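PDB 3RFX: uronate dehydrogenase from Agrobacterium tumefaciens, which catalyses the NAD-dependent oxidation of uronic acids such as galacturonate and glucuronate to the corresponding aldaric acid lactones. Local coordinates for residues 30-34 / 60-65; 52-58 / 89-94; 65-71 / 104-109. The protein carries 1 engineered substitution. All blocks are in the same frame, centred on the assembly; numbering follows the deposited sequence.

How the interactions relate
All three interactions belong to the NAD-binding Rossmann fold. Interaction 3 is the buried one, two neighbouring parallel strands joined by backbone bonds and apolar side chains in the core of the sheet. Interactions 1 and 2 lie further out, are only partly buried, and use opposite ends of helix 55-62: its last turn receives an arginine from strand 30-34, while the turn leading into its start is held by an asparagine of helix 80-100. Both touch NAD, at the adenosine ribose and the adenine respectively. The three share a hydrophobic layer in which Met61 and Val62 meet Leu94, Val62 also meets Ile68, and His70 packs against Leu52, Leu91 and Leu94.

Interaction 1 (30-34 / 60-65); sequences LRLAD and AMVAGC. With NAD (nicotinamide-adenine-dinucleotide), chain D; PO4 (phosphate ion), chain E.
The guanidinium of Arg31 has the sulfur of Cys65 over one face, with SG 3.7 Å from NH1, and the carbonyl oxygens of Met61 and Ala63 at its edge. NH1 gives a hydrogen bond to each: Met61 O at 2.8 Å lies in the guanidinium plane, although the nitrogen stands well above the plane of that carbonyl, and Ala63 O at 2.9 Å lies tilted from the guanidinium plane. A water bridges Arg31 NH2 and Ala63 O. The bend at chi3 (-64°) turns the otherwise extended arginine chain onto these oxygens, where its charge probably suits the carbonyl end of helix 55-62. A type II turn from Val62 to Cys65 follows, and Gly64 takes its positive-phi position. Further along the strand, Ala33 is small enough for its CB to approach Met61 SD to 3.5 Å. The carboxylate of Asp34 grips the adenosine ribose of NAD with both oxygens, OD1 receiving O3B and OD2 receiving O2B at 2.7 Å each, the familiar acidic residue at the end of the second strand in NAD-binding Rossmann folds. Strand 30-34 runs between strands 5-9 and 45-49. Glu46 forms a salt bridge with Arg31 NE from the outer strand, Cys65 packs on Arg5 and Leu7 of the inner one, and Met61 reaches across to Leu94 of helix 80-100.

Interaction 2 (52-58 / 89-94); sequences LADANAV and IGLYNL. With NAD (nicotinamide-adenine-dinucleotide), chain D.
In this Rossmann fold the turn that carries the adenine of NAD leads straight into helix 55-62, and it rests on helix 80-100 where Leu52 meets Gly90 and Asn93. The amide of Asn93 holds the turn: ND2 donates to Leu52 O over 3.0 Å, nearly straight at 165°, arriving in the carbonyl plane on a lone pair and with the acceptor close to the plane of its own amide. With CG anti to the carbonyl carbon (chi1 -68°), the asparagine side chain reaches along the turn, and its OD1 comes to 3.6 Å from Ala55 CB. Asparagine suits a place where a buried side chain must offer an N-H to a backbone oxygen. Beside it Gly90 has no side chain, so the two backbones come close and Gly90 CA makes a CA-H...O contact of 3.4 Å with Leu52 O.

Leu52 also serves the cofactor: its N donates to NAD N1A at 2.8 Å, an almost linear bond that reads the adenine ring, while the leucine side chain lies against N1A and C2A. Asn93 thus probably acts in the second shell, holding through Leu52 O the residue whose N meets the adenine. Asp54 is the N-cap, and its OD1 receives Ala57 N from above the carboxylate plane.

Apolar groups fill in around these bonds. Ile89 CG2 touches Ala53, and the branched Val58 crosses Asn93 at about a right angle. Away from this contact, the ring of Tyr92 stacks on Phe80 of the second subunit. Between the two helices a water donates to both Ala55 O, at 3.1 Å, and Asn93 O, at 2.8 Å.

Interaction 3 (65-71 / 104-109); sequences CDGIVHL and PRIVFA
Ile68 and Ile106 lie side by side and point the same way, as do His70 and Phe108, and all four stand on the same face of the parallel sheet. In the first pair Ile68 CD1 runs to 4.1 Å from Ile106 CG1. The same methyl, Ile68 CD1, is 4.0 Å from Pro104 CG, and here the two side chains approach at a slant. In the second pair the rings meet edge to edge, His70 CD2 being 3.7 Å from Phe108 CD1. Both rings have CG anti to the backbone N (chi1 -177° for His70, 174° for Phe108), which keeps them alongside each other beneath helix 80-100. There Leu91 and Leu94 pack on the imidazole, and its ND1 is hydrogen-bonded to Thr9 OG1. On the other face Val69 and Val107 stand together against Phe193 of helix 182-194.

The strands are those of the beta-alpha-beta unit 67-70, 80-100 and 105-111, running within 5° of parallel. Ile68 and His70 each use both their N-H and their C=O across the gap. Ile68 takes Arg105 O with its N and receives Val107 N on its O, the latter bond being 2.8 Å long. His70 N then donates to Val107 O, and the ladder closes with Ala109 N to His70 O, longer at 3.2 Å, where the backbones draw slightly apart. At the NAD end, small Ala109 lets Leu71 CD2 rest on its CB. At the opposite end Arg105 turns away to Glu157 and Ala195 O.

Beta-branched valine and isoleucine suit such extended strands. The contact implies a core whose buried peptide groups are satisfied mainly by strand pairing, with cohesion between side chains coming from apolar packing rather than charge.

Interaction 1 (30-34 / 60-65)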
loop_
_atom_site.group_PDB
_atom_site.type_symbol
_atom_site.label_atom_id
_atom_site.label_comp_id
_atom_site.label_asym_id
_atom_site.label_seq_id
_atom_site.Cartn_x
_atom_site.Cartn_y
_atom_site.Cartn_z
ATOM N N LEU A 30 34.269 -27.997 -11.232
ATOM C CA LEU A 30 33.636 -26.863 -11.877
ATOM C C LEU A 30 33.535 -27.136 -13.368
ATOM O O LEU A 30 34.548 -27.343 -14.037
ATOM C CB LEU A 30 34.456 -25.595 -11.628
ATOM C CG LEU A 30 33.732 -24.251 -11.651
ATOM C CD1 LEU A 30 32.647 -24.220 -10.588
ATOM C CD2 LEU A 30 34.738 -23.124 -11.421
ATOM N N ARG A 31 32.315 -27.160 -13.893
ATOM C CA ARG A 31 32.128 -27.304 -15.325
ATOM C C ARG A 31 31.870 -25.938 -15.941
ATOM O O ARG A 31 30.912 -25.258 -15.575
ATOM C CB ARG A 31 30.977 -28.256 -15.653
ATOM C CG ARG A 31 30.730 -28.417 -17.139
ATOM C CD ARG A 31 29.635 -29.434 -17.417
ATOM N NE ARG A 31 30.015 -30.773 -16.971
ATOM C CZ ARG A 31 29.196 -31.820 -16.995
ATOM N NH1 ARG A 31 27.950 -31.677 -17.429
ATOM N NH2 ARG A 31 29.617 -33.005 -16.572
ATOM N N LEU A 32 32.740 -25.547 -16.868
ATOM C CA LEU A 32 32.644 -24.262 -17.555
ATOM C C LEU A 32 32.124 -24.468 -18.964
ATOM O O LEU A 32 32.561 -25.383 -19.671
ATOM C CB LEU A 32 34.017 -23.572 -17.614
ATOM C CG LEU A 32 34.721 -23.134 -16.328
ATOM C CD1 LEU A 32 33.718 -22.594 -15.300
ATOM C CD2 LEU A 32 35.543 -24.265 -15.729
ATOM N N ALA A 33 31.194 -23.619 -19.385
ATOM C CA ALA A 33 30.649 -23.717 -20.731
ATOM C C ALA A 33 30.547 -22.351 -21.395
ATOM O O ALA A 33 30.371 -21.333 -20.724
ATOM C CB ALA A 33 29.277 -24.404 -20.711
ATOM N N ASP A 34 30.667 -22.339 -22.718
ATOM C CA ASP A 34 30.467 -21.129 -23.504
ATOM C C ASP A 34 30.378 -21.511 -24.971
ATOM O O ASP A 34 30.816 -22.595 -25.361
ATOM C CB ASP A 34 31.611 -20.134 -23.279
ATOM C CG ASP A 34 31.204 -18.691 -23.581
ATOM O OD1 ASP A 34 31.160 -17.892 -22.630
ATOM O OD2 ASP A 34 30.923 -18.357 -24.754
ATOM N N ALA A 60 23.296 -32.204 -22.476
ATOM C CA ALA A 60 24.575 -32.783 -22.067
ATOM C C ALA A 60 25.358 -31.857 -21.133
ATOM O O ALA A 60 26.001 -32.308 -20.175
ATOM C CB ALA A 60 25.408 -33.145 -23.293
ATOM N N MET A 61 25.298 -30.557 -21.411
ATOM C CA MET A 61 25.972 -29.561 -20.586
ATOM C C MET A 61 25.477 -29.623 -19.143
ATOM O O MET A 61 26.263 -29.569 -18.194
ATOM C CB MET A 61 25.736 -28.159 -21.168
ATOM C CG MET A 61 26.460 -27.036 -20.435
ATOM S SD MET A 61 25.987 -25.426 -21.100
ATOM C CE MET A 61 24.212 -25.482 -20.864
ATOM N N VAL A 62 24.166 -29.754 -18.981
ATOM C CA VAL A 62 23.563 -29.714 -17.651
ATOM C C VAL A 62 23.666 -31.036 -16.880
ATOM O O VAL A 62 23.841 -31.041 -15.659
ATOM C CB VAL A 62 22.090 -29.240 -17.731
ATOM C CG1 VAL A 62 21.384 -29.409 -16.386
ATOM C CG2 VAL A 62 22.034 -27.776 -18.194
ATOM N N ALA A 63 23.551 -32.154 -17.596
ATOM C CA ALA A 63 23.554 -33.478 -16.966
ATOM C C ALA A 63 24.742 -33.667 -16.030
ATOM O O ALA A 63 25.889 -33.409 -16.401
ATOM C CB ALA A 63 23.524 -34.581 -18.039
ATOM N N GLY A 64 24.465 -34.106 -14.806
ATOM C CA GLY A 64 25.509 -34.332 -13.825
ATOM C C GLY A 64 25.865 -33.137 -12.954
ATOM O O GLY A 64 26.704 -33.253 -12.060
ATOM N N CYS A 65 25.225 -31.994 -13.197
ATOM C CA CYS A 65 25.485 -30.793 -12.403
ATOM C C CYS A 65 24.486 -30.609 -11.269
ATOM O O CYS A 65 23.292 -30.829 -11.446
ATOM C CB CYS A 65 25.477 -29.552 -13.297
ATOM S SG CYS A 65 26.735 -29.631 -14.604
HETATM P PA NAD D . 29.495 -11.198 -21.681
HETATM O O1A NAD D . 28.657 -10.572 -23.050
HETATM O O2A NAD D . 30.930 -10.427 -21.213
HETATM O O5B NAD D . 29.378 -12.893 -21.366
HETATM C C5B NAD D . 28.429 -13.565 -22.115
HETATM C C4B NAD D . 28.852 -14.956 -22.594
HETATM O O4B NAD D . 27.765 -15.747 -23.052
HETATM C C3B NAD D . 29.882 -14.922 -23.635
HETATM O O3B NAD D . 31.171 -15.292 -23.296
HETATM C C2B NAD D . 29.223 -15.409 -24.857
HETATM O O2B NAD D . 30.044 -16.012 -25.850
HETATM C C1B NAD D . 28.137 -16.268 -24.312
HETATM N N9A NAD D . 27.030 -16.508 -25.196
HETATM C C8A NAD D . 26.324 -15.556 -25.963
HETATM N N7A NAD D . 25.416 -16.246 -26.735
HETATM C C5A NAD D . 25.579 -17.623 -26.471
HETATM C C6A NAD D . 24.923 -18.760 -26.974
HETATM N N6A NAD D . 23.907 -18.613 -27.958
HETATM N N1A NAD D . 25.294 -20.013 -26.519
HETATM C C2A NAD D . 26.293 -20.165 -25.580
HETATM N N3A NAD D . 26.960 -19.009 -25.055
HETATM C C4A NAD D . 26.585 -17.774 -25.519
HETATM O O3 NAD D . 28.470 -10.779 -20.586
HETATM P PN NAD D . 28.829 -10.400 -19.082
HETATM O O1N NAD D . 29.982 -11.243 -18.566
HETATM O O2N NAD D . 29.194 -8.925 -18.960
HETATM O O5D NAD D . 27.548 -10.697 -18.205
HETATM P P PO4 E . 20.683 -37.188 -13.850
HETATM O O1 PO4 E . 19.757 -37.106 -15.037
HETATM O O2 PO4 E . 19.914 -36.860 -12.593
HETATM O O3 PO4 E . 21.209 -38.599 -13.737
HETATM O O4 PO4 E . 21.833 -36.211 -14.036
HETATM O O HOH W 1 28.038 -35.542 -17.422
#

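Interaction 2 (52-58 / 89-94)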
loop_
_atom_site.group_PDB
_atom_site.type_symbol
_atom_site.label_atom_id
_atom_site.label_comp_id
_atom_site.label_asym_id
_atom_site.label_seq_id
_atom_site.Cartn_x
_atom_site.Cartn_y
_atom_site.Cartn_z
ATOM N N LEU A 52 23.762 -22.365 -26.665
ATOM C CA LEU A 52 22.556 -22.507 -25.839
ATOM C C LEU A 52 21.321 -22.820 -26.676
ATOM O O LEU A 52 20.321 -23.340 -26.163
ATOM C CB LEU A 52 22.323 -21.242 -25.005
ATOM C CG LEU A 52 23.361 -21.048 -23.896
ATOM C CD1 LEU A 52 23.380 -19.605 -23.355
ATOM C CD2 LEU A 52 23.129 -22.044 -22.768
ATOM N N ALA A 53 21.385 -22.505 -27.967
ATOM C CA ALA A 53 20.251 -22.725 -28.850
ATOM C C ALA A 53 20.154 -24.190 -29.289
ATOM O O ALA A 53 19.194 -24.583 -29.935
ATOM C CB ALA A 53 20.337 -21.806 -30.067
ATOM N N ASP A 54 21.168 -24.973 -28.940
ATOM C CA ASP A 54 21.263 -26.379 -29.332
ATOM C C ASP A 54 20.798 -27.258 -28.171
ATOM O O ASP A 54 21.552 -27.495 -27.236
ATOM C CB ASP A 54 22.716 -26.708 -29.700
ATOM C CG ASP A 54 22.905 -28.153 -30.170
ATOM O OD1 ASP A 54 22.084 -29.029 -29.825
ATOM O OD2 ASP A 54 23.892 -28.414 -30.887
ATOM N N ALA A 55 19.562 -27.741 -28.250
ATOM C CA ALA A 55 18.913 -28.442 -27.131
ATOM C C ALA A 55 19.664 -29.678 -26.643
ATOM O O ALA A 55 19.843 -29.871 -25.435
ATOM C CB ALA A 55 17.480 -28.798 -27.495
ATOM N N ASN A 56 20.103 -30.516 -27.579
ATOM C CA ASN A 56 20.859 -31.712 -27.221
ATOM C C ASN A 56 22.164 -31.365 -26.529
ATOM O O ASN A 56 22.552 -32.009 -25.558
ATOM C CB ASN A 56 21.137 -32.578 -28.454
ATOM C CG ASN A 56 19.887 -33.252 -28.991
ATOM O OD1 ASN A 56 18.877 -33.371 -28.293
ATOM N ND2 ASN A 56 19.952 -33.701 -30.239
ATOM N N ALA A 57 22.852 -30.345 -27.029
ATOM C CA ALA A 57 24.098 -29.931 -26.401
ATOM C C ALA A 57 23.839 -29.403 -24.987
ATOM O O ALA A 57 24.571 -29.719 -24.053
ATOM C CB ALA A 57 24.807 -28.889 -27.251
ATOM N N VAL A 58 22.794 -28.598 -24.833
ATOM C CA VAL A 58 22.452 -28.060 -23.517
ATOM C C VAL A 58 22.105 -29.175 -22.520
ATOM O O VAL A 58 22.560 -29.165 -21.376
ATOM C CB VAL A 58 21.313 -27.024 -23.612
ATOM C CG1 VAL A 58 20.891 -26.575 -22.224
ATOM C CG2 VAL A 58 21.775 -25.826 -24.438
ATOM N N ILE A 89 15.355 -18.897 -26.932
ATOM C CA ILE A 89 15.540 -20.318 -27.193
ATOM C C ILE A 89 16.502 -20.926 -26.186
ATOM O O ILE A 89 16.246 -22.001 -25.636
ATOM C CB ILE A 89 16.059 -20.554 -28.626
ATOM C CG1 ILE A 89 15.024 -20.058 -29.637
ATOM C CG2 ILE A 89 16.396 -22.038 -28.832
ATOM C CD1 ILE A 89 15.547 -19.980 -31.073
ATOM N N GLY A 90 17.605 -20.230 -25.922
ATOM C CA GLY A 90 18.590 -20.709 -24.974
ATOM C C GLY A 90 18.044 -20.939 -23.576
ATOM O O GLY A 90 18.426 -21.901 -22.899
ATOM N N LEU A 91 17.164 -20.050 -23.128
ATOM C CA LEU A 91 16.579 -20.178 -21.795
ATOM C C LEU A 91 15.630 -21.368 -21.741
ATOM O O LEU A 91 15.642 -22.139 -20.792
ATOM C CB LEU A 91 15.851 -18.890 -21.377
ATOM C CG LEU A 91 16.633 -18.019 -20.391
ATOM C CD1 LEU A 91 16.652 -18.622 -18.987
ATOM C CD2 LEU A 91 18.065 -17.796 -20.898
ATOM N N TYR A 92 14.804 -21.511 -22.761
ATOM C CA TYR A 92 13.936 -22.680 -22.837
ATOM C C TYR A 92 14.763 -23.970 -22.730
ATOM O O TYR A 92 14.464 -24.848 -21.919
ATOM C CB TYR A 92 13.098 -22.662 -24.114
ATOM C CG TYR A 92 12.334 -23.953 -24.328
ATOM C CD1 TYR A 92 11.194 -24.242 -23.578
ATOM C CD2 TYR A 92 12.772 -24.895 -25.254
ATOM C CE1 TYR A 92 10.504 -25.426 -23.761
ATOM C CE2 TYR A 92 12.090 -26.073 -25.451
ATOM C CZ TYR A 92 10.956 -26.338 -24.698
ATOM O OH TYR A 92 10.276 -27.519 -24.882
ATOM N N ASN A 93 15.821 -24.073 -23.530
ATOM C CA ASN A 93 16.668 -25.265 -23.503
ATOM C C ASN A 93 17.319 -25.508 -22.147
ATOM O O ASN A 93 17.433 -26.650 -21.694
ATOM C CB ASN A 93 17.742 -25.192 -24.601
ATOM C CG ASN A 93 17.151 -25.284 -25.991
ATOM O OD1 ASN A 93 16.031 -25.770 -26.165
ATOM N ND2 ASN A 93 17.900 -24.815 -26.996
ATOM N N LEU A 94 17.763 -24.442 -21.493
ATOM C CA LEU A 94 18.379 -24.600 -20.187
ATOM C C LEU A 94 17.371 -25.146 -19.170
ATOM O O LEU A 94 17.706 -26.031 -18.385
ATOM C CB LEU A 94 18.944 -23.274 -19.669
ATOM C CG LEU A 94 19.726 -23.393 -18.360
ATOM C CD1 LEU A 94 21.108 -23.977 -18.625
ATOM C CD2 LEU A 94 19.843 -22.027 -17.673
HETATM P PA NAD D . 29.495 -11.198 -21.681
HETATM O O1A NAD D . 28.657 -10.572 -23.050
HETATM O O2A NAD D . 30.930 -10.427 -21.213
HETATM O O5B NAD D . 29.378 -12.893 -21.366
HETATM C C5B NAD D . 28.429 -13.565 -22.115
HETATM C C4B NAD D . 28.852 -14.956 -22.594
HETATM O O4B NAD D . 27.765 -15.747 -23.052
HETATM C C3B NAD D . 29.882 -14.922 -23.635
HETATM O O3B NAD D . 31.171 -15.292 -23.296
HETATM C C2B NAD D . 29.223 -15.409 -24.857
HETATM O O2B NAD D . 30.044 -16.012 -25.850
HETATM C C1B NAD D . 28.137 -16.268 -24.312
HETATM N N9A NAD D . 27.030 -16.508 -25.196
HETATM C C8A NAD D . 26.324 -15.556 -25.963
HETATM N N7A NAD D . 25.416 -16.246 -26.735
HETATM C C5A NAD D . 25.579 -17.623 -26.471
HETATM C C6A NAD D . 24.923 -18.760 -26.974
HETATM N N6A NAD D . 23.907 -18.613 -27.958
HETATM N N1A NAD D . 25.294 -20.013 -26.519
HETATM C C2A NAD D . 26.293 -20.165 -25.580
HETATM N N3A NAD D . 26.960 -19.009 -25.055
HETATM C C4A NAD D . 26.585 -17.774 -25.519
HETATM O O3 NAD D . 28.470 -10.779 -20.586
HETATM P PN NAD D . 28.829 -10.400 -19.082
HETATM O O1N NAD D . 29.982 -11.243 -18.566
HETATM O O2N NAD D . 29.194 -8.925 -18.960
HETATM O O5D NAD D . 27.548 -10.697 -18.205
HETATM O O HOH W 2 17.576 -28.768 -23.583
#

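Interaction 3 (65-71 / 104-109)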
loop_
_atom_site.group_PDB
_atom_site.type_symbol
_atom_site.label_atom_id
_atom_site.label_comp_id
_atom_site.label_asym_id
_atom_site.label_seq_id
_atom_site.Cartn_x
_atom_site.Cartn_y
_atom_site.Cartn_z
ATOM N N CYS A 65 25.225 -31.994 -13.197
ATOM C CA CYS A 65 25.485 -30.793 -12.403
ATOM C C CYS A 65 24.486 -30.609 -11.269
ATOM O O CYS A 65 23.292 -30.829 -11.446
ATOM C CB CYS A 65 25.477 -29.552 -13.297
ATOM S SG CYS A 65 26.735 -29.631 -14.604
ATOM N N ASP A 66 24.992 -30.181 -10.118
ATOM C CA ASP A 66 24.186 -30.009 -8.914
ATOM C C ASP A 66 23.706 -28.571 -8.739
ATOM O O ASP A 66 22.883 -28.287 -7.875
ATOM C CB ASP A 66 25.008 -30.425 -7.701
ATOM C CG ASP A 66 25.485 -31.856 -7.803
ATOM O OD1 ASP A 66 24.614 -32.742 -7.925
ATOM O OD2 ASP A 66 26.715 -32.090 -7.795
ATOM N N GLY A 67 24.232 -27.671 -9.561
ATOM C CA GLY A 67 23.888 -26.258 -9.485
ATOM C C GLY A 67 24.317 -25.565 -10.761
ATOM O O GLY A 67 25.238 -26.026 -11.443
ATOM N N ILE A 68 23.654 -24.461 -11.092
ATOM C CA ILE A 68 23.964 -23.723 -12.317
ATOM C C ILE A 68 24.048 -22.231 -12.022
ATOM O O ILE A 68 23.139 -21.656 -11.406
ATOM C CB ILE A 68 22.889 -23.905 -13.397
ATOM C CG1 ILE A 68 22.674 -25.386 -13.743
ATOM C CG2 ILE A 68 23.265 -23.135 -14.670
ATOM C CD1 ILE A 68 21.558 -25.606 -14.751
ATOM N N VAL A 69 25.144 -21.614 -12.451
ATOM C CA VAL A 69 25.243 -20.161 -12.478
ATOM C C VAL A 69 25.171 -19.780 -13.948
ATOM O O VAL A 69 26.117 -19.990 -14.712
ATOM C CB VAL A 69 26.535 -19.657 -11.828
ATOM C CG1 VAL A 69 26.647 -18.131 -11.971
ATOM C CG2 VAL A 69 26.567 -20.049 -10.356
ATOM N N HIS A 70 24.018 -19.268 -14.357
ATOM C CA HIS A 70 23.756 -19.033 -15.767
ATOM C C HIS A 70 24.121 -17.608 -16.193
ATOM O O HIS A 70 23.291 -16.699 -16.117
ATOM C CB HIS A 70 22.289 -19.319 -16.096
ATOM C CG HIS A 70 21.962 -19.176 -17.546
ATOM N ND1 HIS A 70 22.739 -19.732 -18.540
ATOM C CD2 HIS A 70 20.942 -18.544 -18.174
ATOM C CE1 HIS A 70 22.220 -19.437 -19.717
ATOM N NE2 HIS A 70 21.123 -18.725 -19.524
ATOM N N LEU A 71 25.353 -17.437 -16.666
ATOM C CA LEU A 71 25.853 -16.133 -17.120
ATOM C C LEU A 71 25.821 -16.017 -18.642
ATOM O O LEU A 71 25.957 -14.923 -19.203
ATOM C CB LEU A 71 27.275 -15.924 -16.613
ATOM C CG LEU A 71 27.455 -16.066 -15.102
ATOM C CD1 LEU A 71 28.910 -15.929 -14.699
ATOM C CD2 LEU A 71 26.579 -15.054 -14.353
ATOM N N PRO A 104 18.601 -28.950 -10.837
ATOM C CA PRO A 104 19.647 -28.263 -10.082
ATOM C C PRO A 104 19.252 -26.788 -9.923
ATOM O O PRO A 104 18.714 -26.198 -10.864
ATOM C CB PRO A 104 20.870 -28.382 -11.004
ATOM C CG PRO A 104 20.282 -28.544 -12.373
ATOM C CD PRO A 104 19.086 -29.419 -12.144
ATOM N N ARG A 105 19.491 -26.228 -8.746
ATOM C CA ARG A 105 19.156 -24.834 -8.466
ATOM C C ARG A 105 19.918 -23.903 -9.417
ATOM O O ARG A 105 21.094 -24.138 -9.707
ATOM C CB ARG A 105 19.507 -24.519 -7.014
ATOM C CG ARG A 105 19.111 -23.130 -6.539
ATOM C CD ARG A 105 19.268 -23.024 -5.033
ATOM N NE ARG A 105 18.235 -23.794 -4.328
ATOM C CZ ARG A 105 18.164 -23.891 -3.004
ATOM N NH1 ARG A 105 19.058 -23.269 -2.252
ATOM N NH2 ARG A 105 17.195 -24.608 -2.428
ATOM N N ILE A 106 19.243 -22.850 -9.881
ATOM C CA ILE A 106 19.812 -21.926 -10.865
ATOM C C ILE A 106 19.983 -20.507 -10.316
ATOM O O ILE A 106 19.068 -19.957 -9.702
ATOM C CB ILE A 106 18.922 -21.860 -12.110
ATOM C CG1 ILE A 106 18.871 -23.236 -12.788
ATOM C CG2 ILE A 106 19.410 -20.775 -13.100
ATOM C CD1 ILE A 106 17.754 -23.368 -13.785
ATOM N N VAL A 107 21.165 -19.932 -10.511
ATOM C CA VAL A 107 21.330 -18.482 -10.352
ATOM C C VAL A 107 21.267 -17.898 -11.759
ATOM O O VAL A 107 22.143 -18.154 -12.582
ATOM C CB VAL A 107 22.663 -18.108 -9.668
ATOM C CG1 VAL A 107 22.869 -16.578 -9.648
ATOM C CG2 VAL A 107 22.712 -18.646 -8.249
ATOM N N PHE A 108 20.208 -17.152 -12.053
ATOM C CA PHE A 108 20.026 -16.569 -13.375
ATOM C C PHE A 108 20.547 -15.133 -13.408
ATOM O O PHE A 108 20.160 -14.316 -12.581
ATOM C CB PHE A 108 18.542 -16.583 -13.747
ATOM C CG PHE A 108 18.222 -15.874 -15.035
ATOM C CD1 PHE A 108 18.946 -16.132 -16.189
ATOM C CD2 PHE A 108 17.174 -14.966 -15.101
ATOM C CE1 PHE A 108 18.639 -15.494 -17.384
ATOM C CE2 PHE A 108 16.861 -14.321 -16.297
ATOM C CZ PHE A 108 17.589 -14.592 -17.437
ATOM N N ALA A 109 21.425 -14.832 -14.363
ATOM C CA ALA A 109 21.858 -13.450 -14.577
ATOM C C ALA A 109 20.778 -12.676 -15.324
ATOM O O ALA A 109 20.777 -12.628 -16.551
ATOM C CB ALA A 109 23.168 -13.413 -15.365
#